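Local atomic coordinates of penicillin-binding protein activator LpoB (Salmonella enterica subsp. enterica serovar Typhimurium, PDB entry 4Q6V), a protein that probably regulates peptidoglycan synthesis as an outer-membrane lipoprotein that interacts with penicillin-binding protein 1B and is needed for its function. Residues 1-11 against 104-115; 19-27 against 90-98. All coordinates share one frame; numbering follows the deposited sequence.

In the C-terminal domain of LpoB, interaction 1 lays the N-terminal helix 3-15 against strands 98-106 and 112-119. Interaction 2 joins the start of strand 25-35 to the end of helix 84-94 and the beginning of strand 98-106. Strands 25-35 and 98-106 are neighbours, so both contacts reach the same sheet, on opposite sides of the chain's centre. Their centres lie 23 Å apart, yet the nearest atoms are about 7 Å apart and do not touch. Interaction 2 is nested along the chain within the loop that interaction 1 closes. The first is apolar; the second combines backbone and side-chain hydrogen bonds with apolar packing.

Interaction 1. Residues 1-11 against 104-115; sequences YDWNGAMQPLV and ASGNVNAPALQM
Leu113 meets helix 3-11 with both methyl branches, CD2 among Ala6, Met7 and Leu10 and CD1 at Trp3, a compact example of helix-on-sheet packing. CD2 lies 3.7 Å from CG of Met7, 4.0 Å from CD1 of Leu10 and 4.1 Å from CB of Ala6, three positions spread over one side of the helix. The Leu113 and Met7 side chains cross at about a right angle. Leu113 CG stands anti to the backbone N (chi1 -171°), which carries the fork out from the strand. Met7 and Met115 are selenomethionines introduced by labelling; the modelled approach of Met115 to Leu10 is too close to be trusted in detail.

Among the aromatic contacts, CD1 of Leu113 is 4.3 Å from Trp3 CZ3, while CB of Ala104 lies at the indole edge. Tyr1 CB covers one indole face, offset toward its rim, and the Tyr1 ring runs on to Pro111, just after the type I turn from Asn107 to Ala110, with its CE1 3.7 Å from Pro111 CG.

Side-chain polar bonds stay within residues 1-11: OD1 of Asp2, the N-cap just before the helix, accepts weakly from Gly5 N at 3.3 Å. The helix and strand 112-115 axes run 29° apart, 9.8 Å at closest approach. With no established hydrogen bond across it, this largely buried seam depends on the fit of aliphatic branches and aromatic rings.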
ATOM      1  N   TYR A   1      17.448   2.494   7.181  1.00 42.69           N
ATOM      2  CA  TYR A   1      16.011   2.822   7.457  1.00 40.57           C
ATOM      3  C   TYR A   1      15.381   1.724   8.279  1.00 36.19           C
ATOM      4  O   TYR A   1      15.471   0.578   7.904  1.00 36.06           O
ATOM      5  CB  TYR A   1      15.162   2.926   6.189  1.00 39.45           C
ATOM      6  CG  TYR A   1      15.459   4.082   5.273  1.00 39.91           C
ATOM      7  CD1 TYR A   1      15.514   5.376   5.761  1.00 40.82           C
ATOM      8  CD2 TYR A   1      15.642   3.888   3.910  1.00 40.75           C
ATOM      9  CE1 TYR A   1      15.781   6.444   4.924  1.00 41.25           C
ATOM     10  CE2 TYR A   1      15.898   4.953   3.072  1.00 43.70           C
ATOM     11  CZ  TYR A   1      15.982   6.231   3.584  1.00 40.55           C
ATOM     12  OH  TYR A   1      16.234   7.280   2.728  1.00 39.14           O
ATOM     13  N   ASP A   2      14.737   2.112   9.371  1.00 34.41           N
ATOM     14  CA  ASP A   2      13.920   1.211  10.170  1.00 35.44           C
ATOM     15  C   ASP A   2      12.462   1.276   9.727  1.00 29.12           C
ATOM     16  O   ASP A   2      11.662   1.991  10.341  1.00 27.86           O
ATOM     17  CB  ASP A   2      14.001   1.573  11.658  1.00 35.17           C
ATOM     18  CG  ASP A   2      13.333   0.534  12.545  1.00 39.07           C
ATOM     19  OD1 ASP A   2      13.005  -0.568  12.035  1.00 39.41           O
ATOM     20  OD2 ASP A   2      13.147   0.831  13.749  1.00 40.94           O
ATOM     21  N   TRP A   3      12.155   0.537   8.665  1.00 32.28           N
ATOM     22  CA  TRP A   3      10.809   0.533   8.080  1.00 30.47           C
ATOM     23  C   TRP A   3       9.737  -0.071   8.997  1.00 31.77           C
ATOM     24  O   TRP A   3       8.665   0.539   9.169  1.00 27.10           O
ATOM     25  CB  TRP A   3      10.846  -0.199   6.758  1.00 33.08           C
ATOM     26  CG  TRP A   3      11.519   0.496   5.610  1.00 31.24           C
ATOM     27  CD1 TRP A   3      12.623   0.042   4.956  1.00 33.33           C
ATOM     28  CD2 TRP A   3      11.122   1.700   4.931  1.00 28.91           C
ATOM     29  NE1 TRP A   3      12.947   0.889   3.916  1.00 33.78           N
ATOM     30  CE2 TRP A   3      12.046   1.916   3.883  1.00 30.84           C
ATOM     31  CE3 TRP A   3      10.095   2.626   5.114  1.00 28.41           C
ATOM     32  CZ2 TRP A   3      11.973   3.025   3.013  1.00 29.51           C
ATOM     33  CZ3 TRP A   3      10.000   3.709   4.237  1.00 26.51           C
ATOM     34  CH2 TRP A   3      10.940   3.910   3.222  1.00 28.56           C
ATOM     35  N   ASN A   4      10.051  -1.198   9.641  1.00 30.14           N
ATOM     36  CA  ASN A   4       9.162  -1.774  10.676  1.00 28.00           C
ATOM     37  C   ASN A   4       8.794  -0.801  11.786  1.00 29.46           C
ATOM     38  O   ASN A   4       7.646  -0.688  12.207  1.00 25.96           O
ATOM     39  CB  ASN A   4       9.758  -3.064  11.275  1.00 36.48           C
ATOM     40  CG  ASN A   4       9.464  -4.338  10.461  1.00 38.98           C
ATOM     41  OD1 ASN A   4       8.410  -4.491   9.839  1.00 45.51           O
ATOM     42  ND2 ASN A   4      10.385  -5.278  10.479  1.00 38.14           N
ATOM     43  N   GLY A   5       9.779  -0.063  12.286  1.00 27.27           N
ATOM     44  CA  GLY A   5       9.540   0.890  13.336  1.00 23.97           C
ATOM     45  C   GLY A   5       8.528   1.916  12.954  1.00 25.26           C
ATOM     46  O   GLY A   5       7.683   2.308  13.782  1.00 25.63           O
ATOM     47  N   ALA A   6       8.588   2.337  11.688  1.00 27.04           N
ATOM     48  CA  ALA A   6       7.587   3.221  11.119  1.00 26.14           C
ATOM     49  C   ALA A   6       6.266   2.521  10.756  1.00 27.89           C
ATOM     50  O   ALA A   6       5.167   3.049  11.053  1.00 29.40           O
ATOM     51  CB  ALA A   6       8.173   3.915   9.919  1.00 25.93           C
HETATM   52  N   MSE A   7       6.385   1.332  10.167  1.00 26.55           N
HETATM   53  CA  MSE A   7       5.229   0.674   9.547  1.00 27.81           C
HETATM   54  C   MSE A   7       4.361  -0.053  10.563  1.00 31.18           C
HETATM   55  O   MSE A   7       3.143  -0.054  10.460  1.00 30.69           O
HETATM   56  CB  MSE A   7       5.706  -0.267   8.479  1.00 26.57           C
HETATM   57  CG  MSE A   7       5.800   0.413   7.116  1.00 25.43           C
HETATM   58 SE   MSE A   7       6.916  -0.616   5.866  1.00 27.89          SE
HETATM   59  CE  MSE A   7       6.671   0.576   4.340  1.00 22.70           C
ATOM     60  N   GLN A   8       4.973  -0.655  11.594  1.00 33.47           N
ATOM     61  CA  GLN A   8       4.258  -1.497  12.561  1.00 32.16           C
ATOM     62  C   GLN A   8       3.193  -0.735  13.328  1.00 30.78           C
ATOM     63  O   GLN A   8       2.057  -1.199  13.466  1.00 31.83           O
ATOM     64  CB  GLN A   8       5.221  -2.167  13.562  1.00 39.06           C
ATOM     65  CG  GLN A   8       6.231  -3.130  12.974  1.00 46.62           C
ATOM     66  CD  GLN A   8       5.598  -4.332  12.318  1.00 51.66           C
ATOM     67  OE1 GLN A   8       4.505  -4.760  12.694  1.00 56.38           O
ATOM     68  NE2 GLN A   8       6.286  -4.883  11.308  1.00 54.80           N
ATOM     69  N   PRO A   9       3.534   0.439  13.855  1.00 27.37           N
ATOM     70  CA  PRO A   9       2.531   1.194  14.570  1.00 27.68           C
ATOM     71  C   PRO A   9       1.380   1.663  13.676  1.00 27.49           C
ATOM     72  O   PRO A   9       0.270   1.789  14.162  1.00 27.23           O
ATOM     73  CB  PRO A   9       3.305   2.395  15.119  1.00 28.17           C
ATOM     74  CG  PRO A   9       4.668   2.355  14.550  1.00 28.41           C
ATOM     75  CD  PRO A   9       4.896   0.947  14.114  1.00 29.93           C
ATOM     76  N   LEU A  10       1.675   1.949  12.399  1.00 28.50           N
ATOM     77  CA  LEU A  10       0.663   2.484  11.469  1.00 26.02           C
ATOM     78  C   LEU A  10      -0.259   1.334  11.063  1.00 23.85           C
ATOM     79  O   LEU A  10      -1.477   1.479  11.016  1.00 27.06           O
ATOM     80  CB  LEU A  10       1.333   3.076  10.255  1.00 26.71           C
ATOM     81  CG  LEU A  10       2.087   4.398  10.409  1.00 26.12           C
ATOM     82  CD1 LEU A  10       2.762   4.838   9.128  1.00 25.18           C
ATOM     83  CD2 LEU A  10       1.108   5.463  10.856  1.00 27.90           C
ATOM     84  N   VAL A  11       0.316   0.170  10.800  1.00 24.23           N
ATOM     85  CA  VAL A  11      -0.516  -1.015  10.500  1.00 25.08           C
ATOM     86  C   VAL A  11      -1.422  -1.382  11.666  1.00 27.25           C
ATOM     87  O   VAL A  11      -2.571  -1.759  11.508  1.00 25.06           O
ATOM     88  CB  VAL A  11       0.332  -2.214  10.096  1.00 24.18           C
ATOM     89  CG1 VAL A  11      -0.495  -3.486  10.140  1.00 26.55           C
ATOM     90  CG2 VAL A  11       0.909  -1.975   8.709  1.00 25.28           C
ATOM     91  N   ALA A 104       6.806   7.763   0.733  1.00 19.84           N
ATOM     92  CA  ALA A 104       7.815   8.399   1.569  1.00 19.41           C
ATOM     93  C   ALA A 104       8.199   9.732   0.933  1.00 20.15           C
ATOM     94  O   ALA A 104       8.435   9.792  -0.266  1.00 20.45           O
ATOM     95  CB  ALA A 104       9.035   7.513   1.758  1.00 20.15           C
ATOM     96  N   SER A 105       8.164  10.799   1.718  1.00 19.77           N
ATOM     97  CA  SER A 105       8.453  12.129   1.246  1.00 19.97           C
ATOM     98  C   SER A 105       9.367  12.934   2.155  1.00 20.79           C
ATOM     99  O   SER A 105       9.778  12.485   3.254  1.00 21.97           O
ATOM    100  CB  SER A 105       7.131  12.852   0.990  1.00 22.05           C
ATOM    101  OG  SER A 105       6.341  13.086   2.167  1.00 22.00           O
ATOM    102  N   GLY A 106       9.727  14.127   1.689  1.00 18.74           N
ATOM    103  CA  GLY A 106      10.675  14.995   2.421  1.00 18.70           C
ATOM    104  C   GLY A 106      12.150  14.650   2.170  1.00 17.48           C
ATOM    105  O   GLY A 106      12.495  14.226   1.083  1.00 18.05           O
ATOM    106  N   ASN A 107      12.995  14.810   3.185  1.00 17.52           N
ATOM    107  CA  ASN A 107      14.424  14.541   3.000  1.00 17.66           C
ATOM    108  C   ASN A 107      14.785  13.068   2.932  1.00 17.42           C
ATOM    109  O   ASN A 107      14.255  12.241   3.687  1.00 19.83           O
ATOM    110  CB  ASN A 107      15.199  15.232   4.114  1.00 17.95           C
ATOM    111  CG  ASN A 107      16.685  15.203   3.878  1.00 19.41           C
ATOM    112  OD1 ASN A 107      17.191  15.928   3.014  1.00 19.89           O
ATOM    113  ND2 ASN A 107      17.404  14.391   4.644  1.00 18.31           N
ATOM    114  N   VAL A 108      15.738  12.717   2.065  1.00 17.83           N
ATOM    115  CA  VAL A 108      16.092  11.339   1.839  1.00 18.56           C
ATOM    116  C   VAL A 108      16.551  10.625   3.128  1.00 22.84           C
ATOM    117  O   VAL A 108      16.272   9.451   3.367  1.00 23.76           O
ATOM    118  CB  VAL A 108      17.139  11.229   0.700  1.00 19.11           C
ATOM    119  CG1 VAL A 108      18.458  11.841   1.128  1.00 19.35           C
ATOM    120  CG2 VAL A 108      17.276   9.775   0.255  1.00 18.64           C
ATOM    121  N   ASN A 109      17.243  11.358   4.000  1.00 23.90           N
ATOM    122  CA  ASN A 109      17.759  10.784   5.248  1.00 24.80           C
ATOM    123  C   ASN A 109      16.781  10.879   6.432  1.00 25.65           C
ATOM    124  O   ASN A 109      17.077  10.397   7.531  1.00 24.69           O
ATOM    125  CB  ASN A 109      19.083  11.418   5.643  1.00 24.36           C
ATOM    126  CG  ASN A 109      20.193  11.032   4.699  1.00 25.16           C
ATOM    127  OD1 ASN A 109      20.158   9.973   4.055  1.00 27.94           O
ATOM    128  ND2 ASN A 109      21.172  11.935   4.559  1.00 23.29           N
ATOM    129  N   ALA A 110      15.608  11.454   6.203  1.00 21.18           N
ATOM    130  CA  ALA A 110      14.615  11.622   7.236  1.00 21.47           C
ATOM    131  C   ALA A 110      13.159  11.604   6.728  1.00 19.89           C
ATOM    132  O   ALA A 110      12.392  12.497   7.029  1.00 19.19           O
ATOM    133  CB  ALA A 110      14.917  12.894   7.993  1.00 19.92           C
ATOM    134  N   PRO A 111      12.784  10.559   5.989  1.00 21.02           N
ATOM    135  CA  PRO A 111      11.533  10.535   5.253  1.00 22.62           C
ATOM    136  C   PRO A 111      10.300  10.605   6.162  1.00 22.25           C
ATOM    137  O   PRO A 111      10.297  10.179   7.311  1.00 22.37           O
ATOM    138  CB  PRO A 111      11.579   9.208   4.545  1.00 23.53           C
ATOM    139  CG  PRO A 111      13.020   8.803   4.484  1.00 22.34           C
ATOM    140  CD  PRO A 111      13.578   9.336   5.759  1.00 22.73           C
ATOM    141  N   ALA A 112       9.221  11.129   5.623  1.00 22.04           N
ATOM    142  CA  ALA A 112       7.877  10.969   6.203  1.00 22.75           C
ATOM    143  C   ALA A 112       7.053   9.923   5.460  1.00 22.15           C
ATOM    144  O   ALA A 112       6.793  10.023   4.269  1.00 26.99           O
ATOM    145  CB  ALA A 112       7.189  12.314   6.307  1.00 23.62           C
ATOM    146  N   LEU A 113       6.666   8.856   6.161  1.00 21.24           N
ATOM    147  CA  LEU A 113       5.788   7.800   5.637  1.00 20.79           C
ATOM    148  C   LEU A 113       4.319   8.196   5.859  1.00 21.08           C
ATOM    149  O   LEU A 113       3.910   8.565   6.929  1.00 22.72           O
ATOM    150  CB  LEU A 113       6.126   6.466   6.284  1.00 22.01           C
ATOM    151  CG  LEU A 113       5.447   5.232   5.710  1.00 21.91           C
ATOM    152  CD1 LEU A 113       5.853   4.971   4.298  1.00 21.37           C
ATOM    153  CD2 LEU A 113       5.770   4.042   6.572  1.00 23.77           C
ATOM    154  N   GLN A 114       3.536   8.187   4.787  1.00 23.23           N
ATOM    155  CA  GLN A 114       2.098   8.422   4.858  1.00 25.76           C
ATOM    156  C   GLN A 114       1.375   7.300   4.150  1.00 23.89           C
ATOM    157  O   GLN A 114       1.848   6.805   3.126  1.00 20.44           O
ATOM    158  CB  GLN A 114       1.724   9.785   4.270  1.00 30.13           C
ATOM    159  CG  GLN A 114       2.236  10.930   5.137  1.00 38.86           C
ATOM    160  CD  GLN A 114       2.415  12.259   4.421  1.00 46.46           C
ATOM    161  OE1 GLN A 114       2.487  12.315   3.193  1.00 53.44           O
ATOM    162  NE2 GLN A 114       2.510  13.343   5.196  1.00 48.54           N
HETATM  163  N   MSE A 115       0.245   6.908   4.720  1.00 23.27           N
HETATM  164  CA  MSE A 115      -0.504   5.757   4.170  1.00 27.55           C
HETATM  165  C   MSE A 115      -1.960   6.109   4.136  1.00 24.45           C
HETATM  166  O   MSE A 115      -2.447   6.887   4.933  1.00 25.14           O
HETATM  167  CB  MSE A 115      -0.286   4.515   5.035  1.00 31.70           C
HETATM  168  CG  MSE A 115       1.132   3.980   4.900  1.00 35.79           C
HETATM  169 SE   MSE A 115       1.383   2.255   5.839  1.00 49.07          SE
HETATM  170  CE  MSE A 115       0.323   2.720   7.403  1.00 43.96           C
TER

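Interaction 2. Residues 19-27 against 90-98; sequences GVTAGSVLL and IARNVGAQY
Tyr98 holds CG opposite its own carbonyl carbon (chi1 -53°), which directs the ring toward residues 19-24, while Gln97 sets CG anti to the backbone N (chi1 -175°) and reaches out fully extended. The phenol hydroxyl ends between two backbone groups: it donates to Gly19 O at 2.6 Å and accepts from Thr21 N at 3.0 Å. Two bonds of opposite sense thus grip the hydroxyl and tie the ring to residues 19-21 of the loop before strand 25-27.

The ring is framed by neighbours as well. Ser24 OG lies at its edge, in plane, 3.2 Å from CE2, and donates to Thr21 O across the type II turn from Thr21 to Ser24. Gln97 CG covers one ring face, toward the rim. A water links the amide of Gln97 to the strand, donating to OE1 and accepting from Val25 N.

Parallel pairing starts alongside. Val25 O accepts from Gln97 N at 3.0 Å and, weakly, from Tyr98 N, so one carbonyl serves two donors. Leu27 N then donates to Tyr98 O at 3.0 Å. The Leu26 side chain crosses that of Tyr98 at about a right angle, its CD1 3.5 Å from Tyr98 CB, and Leu27 turns to the other side, where CB packs on Ala96 CB at 4.0 Å and CD2 nears Ile90 CG2.

Gly95, the first residue past helix 84-94, takes a positive phi as the chain leaves the helix for strand 98-106. Leu27 and Ile90 also share Leu66 of helix 63-72, whereas Leu26 and Tyr98 rest on Leu117 of strand 112-119; on its far edge strand 25-35 bonds to Thr59 and Val61, placing this junction between the parallel strands of the sheet and helices 63-72 and 84-94, which meet the side of it carrying Leu27.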
ATOM      1  N   GLY A  19     -14.333  -0.218  10.039  1.00 24.77           N
ATOM      2  CA  GLY A  19     -14.486  -0.390   8.606  1.00 27.02           C
ATOM      3  C   GLY A  19     -13.369  -1.223   7.980  1.00 26.91           C
ATOM      4  O   GLY A  19     -13.484  -1.618   6.801  1.00 24.45           O
ATOM      5  N   VAL A  20     -12.324  -1.472   8.772  1.00 25.33           N
ATOM      6  CA  VAL A  20     -11.225  -2.332   8.352  1.00 25.52           C
ATOM      7  C   VAL A  20     -11.459  -3.733   8.935  1.00 26.95           C
ATOM      8  O   VAL A  20     -11.408  -3.938  10.136  1.00 26.81           O
ATOM      9  CB  VAL A  20      -9.858  -1.773   8.784  1.00 24.66           C
ATOM     10  CG1 VAL A  20      -8.742  -2.606   8.160  1.00 26.24           C
ATOM     11  CG2 VAL A  20      -9.695  -0.299   8.406  1.00 24.84           C
ATOM     12  N   THR A  21     -11.735  -4.696   8.066  1.00 27.92           N
ATOM     13  CA  THR A  21     -11.946  -6.064   8.485  1.00 26.91           C
ATOM     14  C   THR A  21     -10.702  -6.904   8.189  1.00 27.76           C
ATOM     15  O   THR A  21     -10.254  -7.016   7.048  1.00 25.17           O
ATOM     16  CB  THR A  21     -13.186  -6.657   7.830  1.00 29.93           C
ATOM     17  OG1 THR A  21     -12.900  -6.981   6.472  1.00 35.75           O
ATOM     18  CG2 THR A  21     -14.357  -5.660   7.818  1.00 25.31           C
ATOM     19  N   ALA A  22     -10.135  -7.504   9.237  1.00 26.07           N
ATOM     20  CA  ALA A  22      -9.025  -8.423   9.085  1.00 22.73           C
ATOM     21  C   ALA A  22      -9.448  -9.683   8.324  1.00 22.36           C
ATOM     22  O   ALA A  22     -10.584 -10.149   8.420  1.00 22.90           O
ATOM     23  CB  ALA A  22      -8.427  -8.785  10.452  1.00 23.14           C
ATOM     24  N   GLY A  23      -8.519 -10.227   7.525  1.00 20.30           N
ATOM     25  CA  GLY A  23      -8.716 -11.444   6.804  1.00 20.26           C
ATOM     26  C   GLY A  23      -9.294 -11.189   5.423  1.00 22.60           C
ATOM     27  O   GLY A  23      -9.626 -12.134   4.705  1.00 22.85           O
ATOM     28  N   SER A  24      -9.460  -9.917   5.059  1.00 23.92           N
ATOM     29  CA  SER A  24     -10.037  -9.551   3.755  1.00 23.79           C
ATOM     30  C   SER A  24      -8.923  -9.414   2.718  1.00 23.38           C
ATOM     31  O   SER A  24      -7.733  -9.568   3.032  1.00 20.47           O
ATOM     32  CB  SER A  24     -10.885  -8.285   3.878  1.00 27.12           C
ATOM     33  OG  SER A  24     -10.132  -7.313   4.535  1.00 35.01           O
ATOM     34  N   VAL A  25      -9.317  -9.220   1.468  1.00 20.41           N
ATOM     35  CA  VAL A  25      -8.364  -9.201   0.382  1.00 19.50           C
ATOM     36  C   VAL A  25      -7.931  -7.740   0.228  1.00 21.00           C
ATOM     37  O   VAL A  25      -8.747  -6.799   0.057  1.00 18.14           O
ATOM     38  CB  VAL A  25      -8.976  -9.749  -0.896  1.00 19.30           C
ATOM     39  CG1 VAL A  25      -7.941  -9.763  -2.023  1.00 19.85           C
ATOM     40  CG2 VAL A  25      -9.574 -11.150  -0.669  1.00 19.51           C
ATOM     41  N   LEU A  26      -6.628  -7.544   0.277  1.00 22.29           N
ATOM     42  CA  LEU A  26      -6.048  -6.185   0.299  1.00 20.64           C
ATOM     43  C   LEU A  26      -5.063  -6.080  -0.842  1.00 20.21           C
ATOM     44  O   LEU A  26      -4.171  -6.889  -0.958  1.00 20.18           O
ATOM     45  CB  LEU A  26      -5.455  -5.890   1.661  1.00 21.38           C
ATOM     46  CG  LEU A  26      -4.568  -4.638   1.723  1.00 22.65           C
ATOM     47  CD1 LEU A  26      -5.380  -3.344   1.693  1.00 22.08           C
ATOM     48  CD2 LEU A  26      -3.740  -4.727   2.988  1.00 22.48           C
ATOM     49  N   LEU A  27      -5.230  -5.078  -1.697  1.00 21.91           N
ATOM     50  CA  LEU A  27      -4.241  -4.683  -2.652  1.00 22.22           C
ATOM     51  C   LEU A  27      -3.254  -3.646  -2.117  1.00 20.54           C
ATOM     52  O   LEU A  27      -3.609  -2.518  -1.826  1.00 19.55           O
ATOM     53  CB  LEU A  27      -4.936  -4.167  -3.924  1.00 24.15           C
ATOM     54  CG  LEU A  27      -4.046  -3.659  -5.046  1.00 26.73           C
ATOM     55  CD1 LEU A  27      -2.909  -4.610  -5.312  1.00 32.84           C
ATOM     56  CD2 LEU A  27      -4.814  -3.334  -6.324  1.00 26.70           C
ATOM     57  N   ILE A  90      -8.047  -2.063 -11.205  1.00 23.16           N
ATOM     58  CA  ILE A  90      -7.296  -3.265 -10.943  1.00 22.95           C
ATOM     59  C   ILE A  90      -7.895  -4.030  -9.768  1.00 19.76           C
ATOM     60  O   ILE A  90      -8.072  -5.236  -9.822  1.00 17.78           O
ATOM     61  CB  ILE A  90      -5.787  -2.970 -10.706  1.00 26.26           C
ATOM     62  CG1 ILE A  90      -5.105  -2.403 -11.950  1.00 25.81           C
ATOM     63  CG2 ILE A  90      -5.033  -4.233 -10.297  1.00 27.86           C
ATOM     64  CD1 ILE A  90      -5.055  -3.353 -13.108  1.00 29.33           C
ATOM     65  N   ALA A  91      -8.250  -3.323  -8.695  1.00 18.71           N
ATOM     66  CA  ALA A  91      -8.798  -3.920  -7.488  1.00 16.85           C
ATOM     67  C   ALA A  91     -10.015  -4.722  -7.833  1.00 18.83           C
ATOM     68  O   ALA A  91     -10.214  -5.839  -7.319  1.00 20.25           O
ATOM     69  CB  ALA A  91      -9.127  -2.828  -6.497  1.00 17.71           C
ATOM     70  N   ARG A  92     -10.849  -4.211  -8.742  1.00 19.12           N
ATOM     71  CA  ARG A  92     -12.109  -4.910  -9.093  1.00 23.18           C
ATOM     72  C   ARG A  92     -11.893  -6.211  -9.852  1.00 23.40           C
ATOM     73  O   ARG A  92     -12.572  -7.217  -9.576  1.00 21.58           O
ATOM     74  CB  ARG A  92     -13.032  -3.979  -9.872  1.00 27.33           C
ATOM     75  CG  ARG A  92     -13.518  -2.786  -9.052  1.00 34.16           C
ATOM     76  CD  ARG A  92     -14.861  -2.257  -9.560  1.00 42.20           C
ATOM     77  NE  ARG A  92     -15.497  -1.326  -8.613  1.00 48.36           N
ATOM     78  CZ  ARG A  92     -15.514  -0.000  -8.751  1.00 56.45           C
ATOM     79  NH1 ARG A  92     -14.951   0.611  -9.797  1.00 57.67           N
ATOM     80  NH2 ARG A  92     -16.113   0.739  -7.824  1.00 59.82           N
ATOM     81  N   ASN A  93     -10.915  -6.202 -10.763  1.00 22.46           N
ATOM     82  CA  ASN A  93     -10.541  -7.413 -11.473  1.00 24.24           C
ATOM     83  C   ASN A  93     -10.032  -8.507 -10.574  1.00 24.21           C
ATOM     84  O   ASN A  93     -10.344  -9.654 -10.850  1.00 29.24           O
ATOM     85  CB  ASN A  93      -9.512  -7.125 -12.577  1.00 27.84           C
ATOM     86  CG  ASN A  93     -10.104  -7.186 -13.978  1.00 33.87           C
ATOM     87  OD1 ASN A  93      -9.428  -7.562 -14.946  1.00 32.92           O
ATOM     88  ND2 ASN A  93     -11.385  -6.826 -14.101  1.00 33.33           N
ATOM     89  N   VAL A  94      -9.272  -8.165  -9.531  1.00 22.72           N
ATOM     90  CA  VAL A  94      -8.592  -9.150  -8.673  1.00 21.58           C
ATOM     91  C   VAL A  94      -9.358  -9.539  -7.416  1.00 22.06           C
ATOM     92  O   VAL A  94      -8.897 -10.387  -6.633  1.00 21.95           O
ATOM     93  CB  VAL A  94      -7.181  -8.669  -8.258  1.00 21.82           C
ATOM     94  CG1 VAL A  94      -6.331  -8.503  -9.509  1.00 21.95           C
ATOM     95  CG2 VAL A  94      -7.204  -7.364  -7.427  1.00 19.59           C
ATOM     96  N   GLY A  95     -10.489  -8.877  -7.195  1.00 22.12           N
ATOM     97  CA  GLY A  95     -11.330  -9.162  -6.055  1.00 23.40           C
ATOM     98  C   GLY A  95     -10.929  -8.530  -4.718  1.00 22.28           C
ATOM     99  O   GLY A  95     -11.225  -9.041  -3.633  1.00 22.32           O
ATOM    100  N   ALA A  96     -10.275  -7.371  -4.766  1.00 19.57           N
ATOM    101  CA  ALA A  96      -9.775  -6.736  -3.532  1.00 16.51           C
ATOM    102  C   ALA A  96     -10.861  -5.866  -2.938  1.00 17.40           C
ATOM    103  O   ALA A  96     -11.582  -5.177  -3.689  1.00 19.32           O
ATOM    104  CB  ALA A  96      -8.547  -5.923  -3.860  1.00 15.24           C
ATOM    105  N   GLN A  97     -11.014  -5.919  -1.625  1.00 15.50           N
ATOM    106  CA  GLN A  97     -11.957  -5.054  -0.898  1.00 18.30           C
ATOM    107  C   GLN A  97     -11.344  -3.686  -0.572  1.00 18.17           C
ATOM    108  O   GLN A  97     -12.058  -2.668  -0.508  1.00 17.14           O
ATOM    109  CB  GLN A  97     -12.406  -5.777   0.371  1.00 22.99           C
ATOM    110  CG  GLN A  97     -13.488  -5.043   1.177  1.00 31.03           C
ATOM    111  CD  GLN A  97     -13.941  -5.828   2.415  1.00 34.93           C
ATOM    112  OE1 GLN A  97     -13.557  -6.993   2.625  1.00 41.12           O
ATOM    113  NE2 GLN A  97     -14.779  -5.206   3.224  1.00 32.72           N
ATOM    114  N   TYR A  98     -10.028  -3.646  -0.368  1.00 16.20           N
ATOM    115  CA  TYR A  98      -9.297  -2.458  -0.048  1.00 15.92           C
ATOM    116  C   TYR A  98      -8.097  -2.235  -0.941  1.00 17.52           C
ATOM    117  O   TYR A  98      -7.497  -3.180  -1.471  1.00 15.31           O
ATOM    118  CB  TYR A  98      -8.816  -2.506   1.408  1.00 17.21           C
ATOM    119  CG  TYR A  98      -9.859  -2.785   2.464  1.00 17.96           C
ATOM    120  CD1 TYR A  98     -10.696  -1.778   2.939  1.00 19.33           C
ATOM    121  CD2 TYR A  98      -9.998  -4.043   3.000  1.00 19.00           C
ATOM    122  CE1 TYR A  98     -11.641  -2.037   3.921  1.00 19.23           C
ATOM    123  CE2 TYR A  98     -10.939  -4.315   3.965  1.00 18.69           C
ATOM    124  CZ  TYR A  98     -11.752  -3.316   4.433  1.00 19.72           C
ATOM    125  OH  TYR A  98     -12.685  -3.622   5.402  1.00 19.70           O
TER
HETATM  126  O   HOH W   1     -12.188  -9.014   0.874  1.00 29.02           O